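Local coordinates for protein putative histidinol-phosphate aminotransferase (PDB 3P1T) that probably acts as a pyridoxal-phosphate-dependent aminotransferase, perhaps converting L-histidinol phosphate and 2-oxoglutarate to imidazolyl-oxopropyl phosphate and L-glutamate in histidine biosynthesis, at residues A[54-59]-A[236-241]; A[71-76]-A[227-232]; A[91-96]-A[110-115]; A[281-286]-A[310-315]; A[297-302]-A[324-329]. All blocks are in the same frame, centred on the assembly; numbering follows the deposited sequence.

Following the chain from its N terminus, helix 52-64 comes first; interaction 1 closes a long loop when this helix meets helix 231-241. Interaction 2 lies within that loop, joining strand 71-74 to the lead-in of helix 231-241, and the two contacts touch through Met57 with Leu71 and Leu237 with Leu73. Interaction 3 closes a short beta-alpha-beta loop deeper inside both, at the other edge of the seven-stranded sheet from strand 71-74. Interactions 4 and 5 come after the loop of interaction 1 has closed, and they cross, their segments alternating along the chain: 281-286 pairs with 310-315, while 297-302 packs on 324-329. They share the four-stranded sheet, where Ile315 meets Val301 and Leu326.

Interaction 1 (A[54-59]-A[236-241]); sequences PRVMRK and ALEAAL
Arg55 and Lys59, one turn apart on helix 52-64, converge on the carboxylate of Glu238 on helix 231-241. The glutamate can be followed outward from its backbone. Glu238 CB rests 4.0 Å from CG2 of Val56, an apolar step suited to a beta-branched residue that faces the other helix. CG lies anti to the backbone N (chi1 -176°) and the chain stays extended, which carries the carboxylate across the gap between the helices. At the tip the two oxygens part company. Glu238 OE1 accepts from Arg55 NH2 at 2.9 Å, while Glu238 OE2 takes Arg55 NE at 2.8 Å, so the guanidinium grips side-on with NE and one NH. Both hydrogen bonds are nearly straight, and the two flat groups are only 22° apart, the carboxylate meeting the guanidinium at its edge. Glu238 OE2 also accepts from Lys59 NZ at 2.8 Å, and this ammonium approaches from above the carboxylate plane. Two positive partners on one acid would be expected to stabilise its charged form. Arginine, with paired donors, fixes the rotation of the carboxylate; lysine, long and bent at chi2 and chi4, curls back to OE2. Beside this polar cluster Val56 CG1 touches Leu237 CD2 at 4.0 Å, and Leu241 CD1 lies 4.4 Å from Lys59 CB. Leu60 continues the apolar layer against Leu237 and Leu241. The short helical segments run at 27° with axes 10.0 Å apart: a nearly parallel helix pair, buried leucine and valine packing bordered by a three-residue salt-bridge network.

Interaction 2 (A[71-76]-A[227-232]); sequences LMLVRG and CNVGTL
At the dimer interface of this aminotransferase, the end of strand 71-74, outermost in this chain's large sheet, meets the loop leading into helix 231-241, where Gly230 holds the N-cap position. Leu73 and Val229 supply the apolar part. The leucine points toward the loop, and its CD2 comes 3.9 Å from Val229 CG2, the two side chains crossing at about a right angle. Leu234 and Leu237 of helix 231-241 close round Leu73, so a branched aliphatic residue fits this buried spot on the strand.

Beyond the strand, Arg75 is the centre of an inverse gamma turn. Bends at chi2 and chi3 swing its guanidinium over to the loop, where Val229 CG2 lies over one face, 4.2 Å from Arg75 NH1. At the guanidinium edge, Arg75 NH1 gives a weak, bent bond to Asn228 O at 3.1 Å. The stronger hold is on NH2, which forms a salt bridge with Asp233 and also donates to Leu205 O. Arg75 of the second subunit brings its own NH1 close, and Asp233 would be expected to offset part of that like charge. Asn228 is turned to another partner: its ND2 donates to Glu79, which also accepts from Arg75 N and so links the two segments indirectly. A water completes the contact, accepting from Arg75 NH1 at 3.2 Å and from Gly230 N at 2.8 Å.

Interaction 3 (A[91-96]-A[110-115]); sequences MRFVTA and SGLRHF
The guanidinium of Arg92 lies flat on Phe115, planes 14° apart and centres 4.5 Å from each other, with Phe115 CB over one of its faces. The two side chains run side by side on the same face of the sheet, and a salt bridge from Arg92 NH2 to Asp137 anchors the cation. Arginine suits this place because its flat end can lie on an aromatic ring and still reach an acid. Over one face of the Arg113 guanidinium sits Arg92 CB, 3.8 Å from Arg113 NH2. The other side of the sheet carries the Phe93 ring. Leu112 CD1 stands over its face in a CH-pi contact, 3.8 Å from the centroid, while Arg113 O lies at the ring edge. The His114 imidazole uses its edge: NE2 donates to Thr95 OG1 at 2.7 Å, nearly in the ring plane, and Phe93 O borders CD2. With chi1 65°, the threonine hydroxyl sits between its backbone N and carbonyl carbon and is aimed at that imidazole. Phe93 N to Arg113 O (2.9 Å) and Phe115 N to Phe93 O (3.0 Å) zip the backbones in parallel. The neighbouring strands 92-96 and 113-117, joined through helix 102-107, form a beta-alpha-beta unit at one edge of the large sheet of this pyridoxal-phosphate-dependent transferase fold.

Interaction 4 (A[281-286]-A[310-315]); sequences LVENAA and HHHIRI
Leu281 and His312 cross at a slant on one face of the strand pair, CD2 of the leucine 3.8 Å from CD2 of the imidazole. Glu283 runs beside the same histidine and points the same way, its CG 3.9 Å from His312 NE2, with carboxylate and ring planes 71° apart. The ring is steadied from the loop just before its strand, since His312 ND1 donates to His310 O close to the imidazole plane. On the opposite face the residues are mostly aliphatic. Val282 CG2 meets Ile315 CD1 at 3.8 Å, and Leu265 of helix 244-267 covers both, a place that suits branched apolar residues. Asn284 crosses Ile313, with Asn284 ND2 3.8 Å from Ile313 CG2. The amide bonds through OD1 to Thr290 and through ND2 to Gly287 O, and so pins the strand's exit to the start of helix 288-296. Arg314 turns away toward Asn146 and a bound tartrate, probably from the crystallisation liquor. Asn284 N reaches His311 O at 2.8 Å. Val282 and Ile313 form a hydrogen-bonded pair (Val282 N to Ile313 O and Ile313 N to Val282 O, 2.8 Å each), which makes strands 279-283 and 312-316 antiparallel neighbours in the four-stranded mixed sheet.

Interaction 5 (A[297-302]-A[324-329]); sequences RGIQVK and DRLLAA
A Schellman motif ends helix 288-296 just before strand 299-303, and the carbonyl it leaves at Arg297 is taken up by Arg325 of helix 320-333. Gly298, with its positive phi, is the C-prime residue of the motif, a backbone shape that glycine adopts readily. Arg325 NH2 donates to Arg297 O at 2.8 Å; this bond lies in the carbonyl plane and close to the guanidinium plane. Arg325 NH1 adds a weak second bond to Arg297 O at 3.2 Å, so the guanidinium meets this oxygen along its edge. Over one of its faces comes Ile299 CD1, 3.9 Å from Arg325 NH2.

Ile299 is the main apolar side chain. Its chi1 of -65° with an extended chi2 carries CD1 to the helix, 3.5 Å from Ala329 CB. The small alanine lets the isoleucine tip come in close. The other branch, Ile299 CG2, meets Leu326 CD1 at 3.9 Å, and Val301 CG1 approaches the same methyl at 3.8 Å, both crossing the leucine at about a right angle. Leu294 of helix 288-296 adds to this layer against Ile299, Val301 and Ala329. The stem of Arg297 passes Ala329, Arg297 CD 4.2 Å from Ala329 CB, and its guanidinium goes on to Phe293 and Glu332.

The chemistry divides the work: aliphatic packing seats the strand on helix 320-333, while one arginine satisfies a helix-end carbonyl, whose partial negative charge would be expected to favour a cationic donor.

Interaction 1 (A[54-59]-A[236-241])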
# COMPACT_ATOMS: atom_id res chain seq x y z
N PRO A 54 -3.85 -9.14 -12.57
CA PRO A 54 -4.97 -10.08 -12.79
C PRO A 54 -4.58 -11.55 -12.60
O PRO A 54 -5.42 -12.33 -12.14
CB PRO A 54 -5.37 -9.85 -14.24
CG PRO A 54 -4.22 -9.18 -14.87
CD PRO A 54 -3.56 -8.37 -13.80
N ARG A 55 -3.32 -11.92 -12.92
CA ARG A 55 -2.81 -13.28 -12.77
C ARG A 55 -2.79 -13.70 -11.29
O ARG A 55 -3.21 -14.81 -10.98
CB ARG A 55 -1.41 -13.39 -13.38
CG ARG A 55 -0.89 -14.82 -13.46
CD ARG A 55 0.53 -14.92 -14.00
NE ARG A 55 1.56 -14.47 -13.05
CZ ARG A 55 2.35 -13.41 -13.22
NH1 ARG A 55 2.26 -12.68 -14.33
NH2 ARG A 55 3.25 -13.09 -12.31
N VAL A 56 -2.33 -12.81 -10.39
CA VAL A 56 -2.26 -13.10 -8.96
C VAL A 56 -3.69 -13.14 -8.38
O VAL A 56 -3.96 -13.99 -7.52
CB VAL A 56 -1.34 -12.10 -8.19
CG1 VAL A 56 -1.37 -12.34 -6.69
CG2 VAL A 56 0.10 -12.19 -8.69
N MSE A 57 -4.61 -12.26 -8.87
CA MSE A 57 -6.02 -12.26 -8.41
C MSE A 57 -6.66 -13.61 -8.65
O MSE A 57 -7.33 -14.13 -7.76
CB MSE A 57 -6.86 -11.15 -9.07
CG MSE A 57 -6.51 -9.75 -8.57
SE MSE A 57 -6.75 -9.59 -6.66
CE MSE A 57 -8.65 -9.58 -6.51
N ARG A 58 -6.40 -14.18 -9.84
CA ARG A 58 -6.89 -15.47 -10.27
C ARG A 58 -6.28 -16.56 -9.41
O ARG A 58 -6.99 -17.47 -8.99
CB ARG A 58 -6.56 -15.66 -11.75
CG ARG A 58 -6.98 -17.01 -12.35
CD ARG A 58 -6.53 -17.17 -13.80
NE ARG A 58 -5.08 -16.99 -14.00
CZ ARG A 58 -4.15 -17.92 -13.80
NH1 ARG A 58 -4.49 -19.12 -13.34
NH2 ARG A 58 -2.87 -17.66 -14.02
N LYS A 59 -4.95 -16.45 -9.13
CA LYS A 59 -4.22 -17.41 -8.29
C LYS A 59 -4.82 -17.45 -6.87
O LYS A 59 -4.99 -18.53 -6.33
CB LYS A 59 -2.71 -17.08 -8.24
CG LYS A 59 -1.79 -18.01 -9.04
CD LYS A 59 -1.81 -17.76 -10.55
CE LYS A 59 -0.91 -18.71 -11.32
NZ LYS A 59 0.54 -18.52 -11.00
N ALA A 236 5.92 -12.01 -4.94
CA ALA A 236 6.21 -12.63 -3.65
C ALA A 236 5.00 -13.47 -3.20
O ALA A 236 5.14 -14.69 -3.00
CB ALA A 236 6.56 -11.57 -2.62
N LEU A 237 3.81 -12.82 -3.15
CA LEU A 237 2.55 -13.45 -2.77
C LEU A 237 2.26 -14.66 -3.66
O LEU A 237 1.93 -15.74 -3.12
CB LEU A 237 1.40 -12.44 -2.83
CG LEU A 237 0.01 -12.99 -2.53
CD1 LEU A 237 -0.07 -13.55 -1.14
CD2 LEU A 237 -1.04 -11.95 -2.72
N GLU A 238 2.42 -14.50 -4.98
CA GLU A 238 2.18 -15.58 -5.94
C GLU A 238 3.01 -16.84 -5.59
O GLU A 238 2.46 -17.94 -5.62
CB GLU A 238 2.52 -15.10 -7.34
CG GLU A 238 2.20 -16.13 -8.40
CD GLU A 238 2.43 -15.64 -9.81
OE1 GLU A 238 3.45 -14.95 -10.04
OE2 GLU A 238 1.60 -15.97 -10.68
N ALA A 239 4.31 -16.66 -5.25
CA ALA A 239 5.22 -17.74 -4.88
C ALA A 239 4.84 -18.33 -3.53
O ALA A 239 4.93 -19.55 -3.37
CB ALA A 239 6.65 -17.23 -4.85
N ALA A 240 4.38 -17.50 -2.58
CA ALA A 240 3.99 -17.95 -1.24
C ALA A 240 2.74 -18.84 -1.28
O ALA A 240 2.55 -19.66 -0.38
CB ALA A 240 3.74 -16.76 -0.33
N LEU A 241 1.90 -18.69 -2.32
CA LEU A 241 0.67 -19.48 -2.46
C LEU A 241 0.98 -20.87 -3.01
O LEU A 241 0.23 -21.81 -2.74
CB LEU A 241 -0.36 -18.77 -3.35
CG LEU A 241 -0.86 -17.40 -2.90
CD1 LEU A 241 -1.75 -16.82 -3.94
CD2 LEU A 241 -1.60 -17.46 -1.58

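Interaction 2 (A[71-76]-A[227-232])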
# COMPACT_ATOMS: atom_id res chain seq x y z
N LEU A 71 -13.43 -11.72 -3.45
CA LEU A 71 -12.21 -11.44 -2.70
C LEU A 71 -11.57 -10.14 -3.16
O LEU A 71 -11.64 -9.79 -4.33
CB LEU A 71 -11.20 -12.60 -2.79
CG LEU A 71 -10.45 -12.79 -4.08
CD1 LEU A 71 -9.08 -12.20 -3.99
CD2 LEU A 71 -10.29 -14.23 -4.36
N MSE A 72 -10.91 -9.44 -2.21
CA MSE A 72 -10.19 -8.19 -2.41
C MSE A 72 -8.81 -8.28 -1.73
O MSE A 72 -8.73 -8.67 -0.56
CB MSE A 72 -11.03 -7.06 -1.81
CG MSE A 72 -10.52 -5.68 -2.15
SE MSE A 72 -11.69 -4.28 -1.51
CE MSE A 72 -11.25 -4.29 0.25
N LEU A 73 -7.72 -7.98 -2.50
CA LEU A 73 -6.34 -7.99 -2.00
C LEU A 73 -6.11 -6.65 -1.28
O LEU A 73 -6.40 -5.60 -1.85
CB LEU A 73 -5.33 -8.24 -3.14
CG LEU A 73 -3.81 -8.23 -2.79
CD1 LEU A 73 -3.44 -9.30 -1.76
CD2 LEU A 73 -2.98 -8.46 -4.03
N VAL A 74 -5.67 -6.69 -0.01
CA VAL A 74 -5.54 -5.47 0.79
C VAL A 74 -4.18 -5.35 1.48
O VAL A 74 -3.49 -6.36 1.71
CB VAL A 74 -6.67 -5.40 1.86
CG1 VAL A 74 -8.03 -5.17 1.22
CG2 VAL A 74 -6.70 -6.63 2.76
N ARG A 75 -3.83 -4.12 1.87
CA ARG A 75 -2.64 -3.79 2.63
C ARG A 75 -2.91 -4.06 4.14
O ARG A 75 -3.00 -3.10 4.94
CB ARG A 75 -2.23 -2.34 2.39
CG ARG A 75 -0.78 -2.04 2.72
CD ARG A 75 -0.01 -2.03 1.42
NE ARG A 75 0.93 -3.13 1.33
CZ ARG A 75 1.61 -3.44 0.24
NH1 ARG A 75 1.41 -2.76 -0.89
NH2 ARG A 75 2.45 -4.45 0.25
N GLY A 76 -3.10 -5.34 4.47
CA GLY A 76 -3.35 -5.80 5.83
C GLY A 76 -4.71 -5.46 6.40
O GLY A 76 -5.60 -4.96 5.70
N CYS A 227 -2.67 0.47 -8.54
CA CYS A 227 -1.44 -0.29 -8.31
C CYS A 227 -1.13 -0.31 -6.78
O CYS A 227 0.00 -0.04 -6.33
CB CYS A 227 -0.29 0.32 -9.13
SG CYS A 227 1.28 -0.60 -9.08
N ASN A 228 -2.18 -0.61 -6.00
CA ASN A 228 -2.13 -0.67 -4.54
C ASN A 228 -1.03 -1.64 -4.05
O ASN A 228 -0.33 -1.35 -3.07
CB ASN A 228 -3.50 -1.07 -4.00
CG ASN A 228 -3.65 -1.02 -2.50
OD1 ASN A 228 -3.19 -0.09 -1.80
ND2 ASN A 228 -4.36 -1.99 -1.99
N VAL A 229 -0.88 -2.79 -4.74
CA VAL A 229 0.13 -3.82 -4.46
C VAL A 229 1.06 -3.92 -5.68
O VAL A 229 0.64 -4.29 -6.77
CB VAL A 229 -0.51 -5.18 -4.08
CG1 VAL A 229 0.56 -6.22 -3.77
CG2 VAL A 229 -1.45 -5.02 -2.90
N GLY A 230 2.30 -3.51 -5.49
CA GLY A 230 3.32 -3.47 -6.53
C GLY A 230 3.80 -4.81 -7.04
O GLY A 230 3.49 -5.86 -6.47
N THR A 231 4.59 -4.77 -8.10
CA THR A 231 5.14 -5.94 -8.79
C THR A 231 5.98 -6.85 -7.85
O THR A 231 5.87 -8.07 -7.98
CB THR A 231 5.97 -5.51 -10.00
OG1 THR A 231 6.62 -6.67 -10.54
CG2 THR A 231 6.99 -4.45 -9.67
N LEU A 232 6.77 -6.29 -6.91
CA LEU A 232 7.59 -7.12 -6.00
C LEU A 232 6.69 -7.91 -5.02
O LEU A 232 6.87 -9.12 -4.88
CB LEU A 232 8.62 -6.29 -5.21
CG LEU A 232 9.70 -5.58 -6.02
CD1 LEU A 232 10.52 -4.67 -5.13
CD2 LEU A 232 10.58 -6.58 -6.77
O HOH W 1 3.60 -2.80 -3.16

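Interaction 3 (A[91-96]-A[110-115])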
# COMPACT_ATOMS: atom_id res chain seq x y z
N MSE A 91 -22.89 3.05 11.36
CA MSE A 91 -23.06 1.96 12.31
C MSE A 91 -22.15 2.11 13.55
O MSE A 91 -21.12 2.80 13.53
CB MSE A 91 -22.76 0.60 11.64
CG MSE A 91 -23.59 0.32 10.38
SE MSE A 91 -23.39 -1.52 9.71
CE MSE A 91 -24.74 -2.37 10.79
N ARG A 92 -22.54 1.41 14.63
CA ARG A 92 -21.73 1.33 15.84
C ARG A 92 -20.79 0.17 15.65
O ARG A 92 -21.23 -0.94 15.33
CB ARG A 92 -22.60 1.20 17.09
CG ARG A 92 -21.81 1.19 18.38
CD ARG A 92 -22.69 1.05 19.60
NE ARG A 92 -23.27 -0.28 19.75
CZ ARG A 92 -23.78 -0.75 20.89
NH1 ARG A 92 -23.74 -0.01 22.00
NH2 ARG A 92 -24.29 -1.97 20.95
N PHE A 93 -19.51 0.42 15.77
CA PHE A 93 -18.51 -0.62 15.63
C PHE A 93 -18.28 -1.27 16.99
O PHE A 93 -18.17 -0.58 18.01
CB PHE A 93 -17.23 -0.07 15.00
CG PHE A 93 -17.44 0.12 13.51
CD1 PHE A 93 -18.15 1.22 13.03
CD2 PHE A 93 -17.01 -0.83 12.60
CE1 PHE A 93 -18.42 1.36 11.67
CE2 PHE A 93 -17.26 -0.68 11.24
CZ PHE A 93 -17.98 0.40 10.78
N VAL A 94 -18.34 -2.61 17.00
CA VAL A 94 -18.24 -3.41 18.21
C VAL A 94 -17.01 -4.33 18.11
O VAL A 94 -16.91 -5.14 17.20
CB VAL A 94 -19.54 -4.20 18.46
CG1 VAL A 94 -19.39 -5.17 19.61
CG2 VAL A 94 -20.72 -3.27 18.70
N THR A 95 -16.09 -4.18 19.06
CA THR A 95 -14.86 -4.97 19.12
C THR A 95 -14.68 -5.51 20.54
O THR A 95 -15.36 -5.06 21.47
CB THR A 95 -13.64 -4.12 18.68
OG1 THR A 95 -13.44 -3.05 19.62
CG2 THR A 95 -13.78 -3.57 17.26
N ALA A 96 -13.76 -6.48 20.70
CA ALA A 96 -13.43 -7.05 22.02
C ALA A 96 -12.36 -6.23 22.70
O ALA A 96 -11.47 -5.70 22.04
CB ALA A 96 -12.97 -8.48 21.87
N SER A 110 -10.91 7.73 12.61
CA SER A 110 -12.22 7.96 11.98
C SER A 110 -13.18 8.67 12.96
O SER A 110 -12.80 8.98 14.09
CB SER A 110 -12.81 6.64 11.52
OG SER A 110 -13.13 5.85 12.66
N GLY A 111 -14.43 8.84 12.55
CA GLY A 111 -15.46 9.39 13.42
C GLY A 111 -16.55 8.36 13.71
O GLY A 111 -17.75 8.71 13.76
N LEU A 112 -16.13 7.08 13.89
CA LEU A 112 -17.07 6.00 14.14
C LEU A 112 -17.42 5.85 15.60
O LEU A 112 -16.54 5.96 16.47
CB LEU A 112 -16.49 4.66 13.65
CG LEU A 112 -15.98 4.52 12.21
CD1 LEU A 112 -15.26 3.22 12.04
CD2 LEU A 112 -17.10 4.67 11.19
N ARG A 113 -18.70 5.53 15.87
CA ARG A 113 -19.23 5.13 17.18
C ARG A 113 -18.61 3.80 17.58
O ARG A 113 -18.35 2.95 16.71
CB ARG A 113 -20.76 5.04 17.14
CG ARG A 113 -21.44 6.37 17.41
CD ARG A 113 -22.82 6.41 16.82
NE ARG A 113 -23.76 5.48 17.44
CZ ARG A 113 -24.51 4.63 16.76
NH1 ARG A 113 -24.44 4.56 15.43
NH2 ARG A 113 -25.35 3.82 17.40
N HIS A 114 -18.32 3.63 18.87
CA HIS A 114 -17.64 2.42 19.30
C HIS A 114 -18.16 1.93 20.66
O HIS A 114 -18.34 2.72 21.59
CB HIS A 114 -16.12 2.71 19.35
CG HIS A 114 -15.23 1.52 19.55
ND1 HIS A 114 -14.02 1.65 20.20
CD2 HIS A 114 -15.38 0.23 19.17
CE1 HIS A 114 -13.48 0.44 20.19
NE2 HIS A 114 -14.26 -0.44 19.57
N PHE A 115 -18.41 0.61 20.74
CA PHE A 115 -18.81 -0.14 21.92
C PHE A 115 -17.92 -1.35 22.03
O PHE A 115 -17.62 -1.97 21.02
CB PHE A 115 -20.30 -0.53 21.91
CG PHE A 115 -20.71 -1.44 23.06
CD1 PHE A 115 -20.89 -0.93 24.34
CD2 PHE A 115 -20.87 -2.81 22.87
CE1 PHE A 115 -21.23 -1.78 25.41
CE2 PHE A 115 -21.22 -3.66 23.94
CZ PHE A 115 -21.40 -3.14 25.20
O HOH W 2 -20.25 5.24 13.42

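Interaction 4 (A[281-286]-A[310-315])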
# COMPACT_ATOMS: atom_id res chain seq x y z
N LEU A 281 -0.57 -17.12 26.02
CA LEU A 281 -0.73 -16.04 27.00
C LEU A 281 -0.38 -16.60 28.38
O LEU A 281 -0.93 -17.64 28.76
CB LEU A 281 -2.13 -15.43 26.97
CG LEU A 281 -2.31 -14.15 27.79
CD1 LEU A 281 -1.67 -12.94 27.10
CD2 LEU A 281 -3.77 -13.87 28.01
N VAL A 282 0.58 -15.96 29.08
CA VAL A 282 1.06 -16.40 30.39
C VAL A 282 0.80 -15.30 31.44
O VAL A 282 1.02 -14.12 31.14
CB VAL A 282 2.57 -16.78 30.33
CG1 VAL A 282 3.07 -17.32 31.67
CG2 VAL A 282 2.82 -17.80 29.23
N GLU A 283 0.35 -15.69 32.65
CA GLU A 283 0.13 -14.78 33.78
C GLU A 283 1.46 -14.21 34.25
O GLU A 283 2.43 -14.96 34.40
CB GLU A 283 -0.59 -15.45 34.95
CG GLU A 283 -2.08 -15.70 34.75
CD GLU A 283 -2.85 -16.18 35.96
OE1 GLU A 283 -2.33 -16.07 37.10
OE2 GLU A 283 -3.99 -16.65 35.78
N ASN A 284 1.50 -12.89 34.46
CA ASN A 284 2.73 -12.22 34.89
C ASN A 284 2.43 -11.17 35.98
O ASN A 284 2.53 -9.97 35.74
CB ASN A 284 3.44 -11.58 33.69
CG ASN A 284 4.76 -10.95 34.05
OD1 ASN A 284 5.50 -11.43 34.92
ND2 ASN A 284 5.03 -9.81 33.43
N ALA A 285 2.16 -11.63 37.21
CA ALA A 285 1.91 -10.73 38.34
C ALA A 285 3.14 -9.84 38.66
O ALA A 285 2.97 -8.71 39.10
CB ALA A 285 1.53 -11.53 39.56
N ALA A 286 4.35 -10.36 38.38
CA ALA A 286 5.62 -9.68 38.63
C ALA A 286 5.82 -8.40 37.78
O ALA A 286 6.69 -7.58 38.09
CB ALA A 286 6.76 -10.64 38.37
N HIS A 310 -3.03 -6.32 31.26
CA HIS A 310 -1.86 -5.99 32.07
C HIS A 310 -1.51 -7.16 32.95
O HIS A 310 -2.39 -7.95 33.31
CB HIS A 310 -2.11 -4.74 32.91
CG HIS A 310 -2.49 -3.57 32.07
ND1 HIS A 310 -3.82 -3.32 31.74
CD2 HIS A 310 -1.71 -2.67 31.45
CE1 HIS A 310 -3.80 -2.27 30.93
NE2 HIS A 310 -2.55 -1.83 30.74
N HIS A 311 -0.22 -7.28 33.29
CA HIS A 311 0.30 -8.34 34.15
C HIS A 311 0.04 -9.72 33.50
O HIS A 311 -0.31 -10.71 34.17
CB HIS A 311 -0.26 -8.24 35.58
CG HIS A 311 0.17 -6.98 36.25
ND1 HIS A 311 1.41 -6.86 36.89
CD2 HIS A 311 -0.44 -5.77 36.26
CE1 HIS A 311 1.48 -5.59 37.29
NE2 HIS A 311 0.39 -4.91 36.95
N HIS A 312 0.29 -9.76 32.18
CA HIS A 312 0.26 -10.91 31.28
C HIS A 312 1.33 -10.73 30.23
O HIS A 312 1.65 -9.58 29.89
CB HIS A 312 -1.11 -11.10 30.62
CG HIS A 312 -2.18 -11.69 31.47
ND1 HIS A 312 -2.98 -10.91 32.28
CD2 HIS A 312 -2.62 -12.98 31.54
CE1 HIS A 312 -3.83 -11.74 32.86
NE2 HIS A 312 -3.65 -12.99 32.44
N ILE A 313 1.88 -11.82 29.71
CA ILE A 313 2.85 -11.73 28.62
C ILE A 313 2.40 -12.69 27.52
O ILE A 313 1.84 -13.75 27.80
CB ILE A 313 4.35 -11.97 29.02
CG1 ILE A 313 4.54 -13.30 29.80
CG2 ILE A 313 4.91 -10.76 29.78
CD1 ILE A 313 5.96 -13.75 29.99
N ARG A 314 2.59 -12.28 26.27
CA ARG A 314 2.27 -13.10 25.10
C ARG A 314 3.59 -13.57 24.53
O ARG A 314 4.39 -12.76 24.06
CB ARG A 314 1.42 -12.32 24.07
CG ARG A 314 0.83 -13.20 22.98
CD ARG A 314 0.39 -12.41 21.76
NE ARG A 314 1.55 -11.83 21.08
CZ ARG A 314 1.50 -10.76 20.31
NH1 ARG A 314 0.36 -10.13 20.11
NH2 ARG A 314 2.61 -10.30 19.75
N ILE A 315 3.85 -14.86 24.66
CA ILE A 315 5.09 -15.49 24.18
C ILE A 315 4.83 -16.16 22.84
O ILE A 315 4.00 -17.07 22.76
CB ILE A 315 5.62 -16.52 25.23
CG1 ILE A 315 5.78 -15.88 26.64
CG2 ILE A 315 6.92 -17.15 24.72
CD1 ILE A 315 6.14 -16.85 27.75
O HOH W 3 3.16 -7.63 32.16

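Interaction 5 (A[297-302]-A[324-329])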
# COMPACT_ATOMS: atom_id res chain seq x y z
N ARG A 297 18.70 -11.39 29.25
CA ARG A 297 19.11 -12.67 28.68
C ARG A 297 18.83 -12.73 27.19
O ARG A 297 18.80 -13.81 26.61
CB ARG A 297 18.41 -13.82 29.41
CG ARG A 297 19.01 -14.04 30.77
CD ARG A 297 18.00 -14.53 31.78
NE ARG A 297 18.62 -14.67 33.10
CZ ARG A 297 18.80 -13.66 33.96
NH1 ARG A 297 18.40 -12.44 33.65
NH2 ARG A 297 19.38 -13.88 35.13
N GLY A 298 18.64 -11.56 26.58
CA GLY A 298 18.37 -11.39 25.15
C GLY A 298 17.13 -12.08 24.63
O GLY A 298 17.09 -12.51 23.47
N ILE A 299 16.09 -12.18 25.48
CA ILE A 299 14.82 -12.81 25.14
C ILE A 299 13.77 -11.70 25.12
O ILE A 299 13.62 -10.96 26.10
CB ILE A 299 14.49 -13.98 26.11
CG1 ILE A 299 15.55 -15.09 25.92
CG2 ILE A 299 13.08 -14.52 25.84
CD1 ILE A 299 15.56 -16.12 26.94
N GLN A 300 13.11 -11.53 23.96
CA GLN A 300 12.14 -10.46 23.77
C GLN A 300 10.72 -11.06 23.65
O GLN A 300 10.43 -11.77 22.70
CB GLN A 300 12.52 -9.64 22.52
CG GLN A 300 11.99 -8.23 22.49
N VAL A 301 9.86 -10.83 24.66
CA VAL A 301 8.46 -11.29 24.63
C VAL A 301 7.56 -10.02 24.52
O VAL A 301 8.09 -8.92 24.50
CB VAL A 301 8.04 -12.21 25.82
CG1 VAL A 301 8.84 -13.51 25.83
CG2 VAL A 301 8.09 -11.50 27.17
N LYS A 302 6.22 -10.19 24.41
CA LYS A 302 5.26 -9.08 24.29
C LYS A 302 4.51 -8.86 25.60
O LYS A 302 4.02 -9.81 26.19
CB LYS A 302 4.26 -9.37 23.14
CG LYS A 302 3.10 -8.37 22.96
CD LYS A 302 3.49 -6.99 22.44
CE LYS A 302 3.73 -7.00 20.96
NZ LYS A 302 4.05 -5.65 20.44
N ASP A 324 13.80 -23.28 23.36
CA ASP A 324 14.78 -23.83 24.32
C ASP A 324 15.33 -22.70 25.23
O ASP A 324 15.32 -22.83 26.45
CB ASP A 324 15.96 -24.55 23.60
CG ASP A 324 15.77 -26.00 23.13
OD1 ASP A 324 14.76 -26.64 23.55
OD2 ASP A 324 16.67 -26.52 22.41
N ARG A 325 15.75 -21.57 24.60
CA ARG A 325 16.30 -20.37 25.24
C ARG A 325 15.29 -19.76 26.22
O ARG A 325 15.65 -19.49 27.37
CB ARG A 325 16.74 -19.33 24.19
CG ARG A 325 18.02 -19.72 23.43
CD ARG A 325 19.07 -18.63 23.45
NE ARG A 325 19.27 -18.12 24.81
CZ ARG A 325 19.23 -16.84 25.17
NH1 ARG A 325 19.08 -15.89 24.25
NH2 ARG A 325 19.38 -16.50 26.44
N LEU A 326 14.02 -19.60 25.77
CA LEU A 326 12.93 -19.06 26.57
C LEU A 326 12.65 -19.93 27.78
O LEU A 326 12.55 -19.40 28.90
CB LEU A 326 11.63 -18.90 25.77
CG LEU A 326 10.45 -18.49 26.66
CD1 LEU A 326 10.12 -17.04 26.50
CD2 LEU A 326 9.29 -19.47 26.59
N LEU A 327 12.49 -21.25 27.57
CA LEU A 327 12.17 -22.17 28.65
C LEU A 327 13.30 -22.20 29.70
O LEU A 327 12.99 -22.24 30.90
CB LEU A 327 11.89 -23.59 28.12
CG LEU A 327 10.59 -23.76 27.30
CD1 LEU A 327 10.52 -25.13 26.68
CD2 LEU A 327 9.34 -23.51 28.13
N ALA A 328 14.58 -22.12 29.28
CA ALA A 328 15.72 -22.14 30.20
C ALA A 328 15.74 -20.88 31.06
O ALA A 328 15.99 -20.97 32.27
CB ALA A 328 17.02 -22.29 29.44
N ALA A 329 15.42 -19.72 30.47
CA ALA A 329 15.36 -18.43 31.17
C ALA A 329 14.21 -18.39 32.18
O ALA A 329 14.44 -17.96 33.31
CB ALA A 329 15.20 -17.29 30.19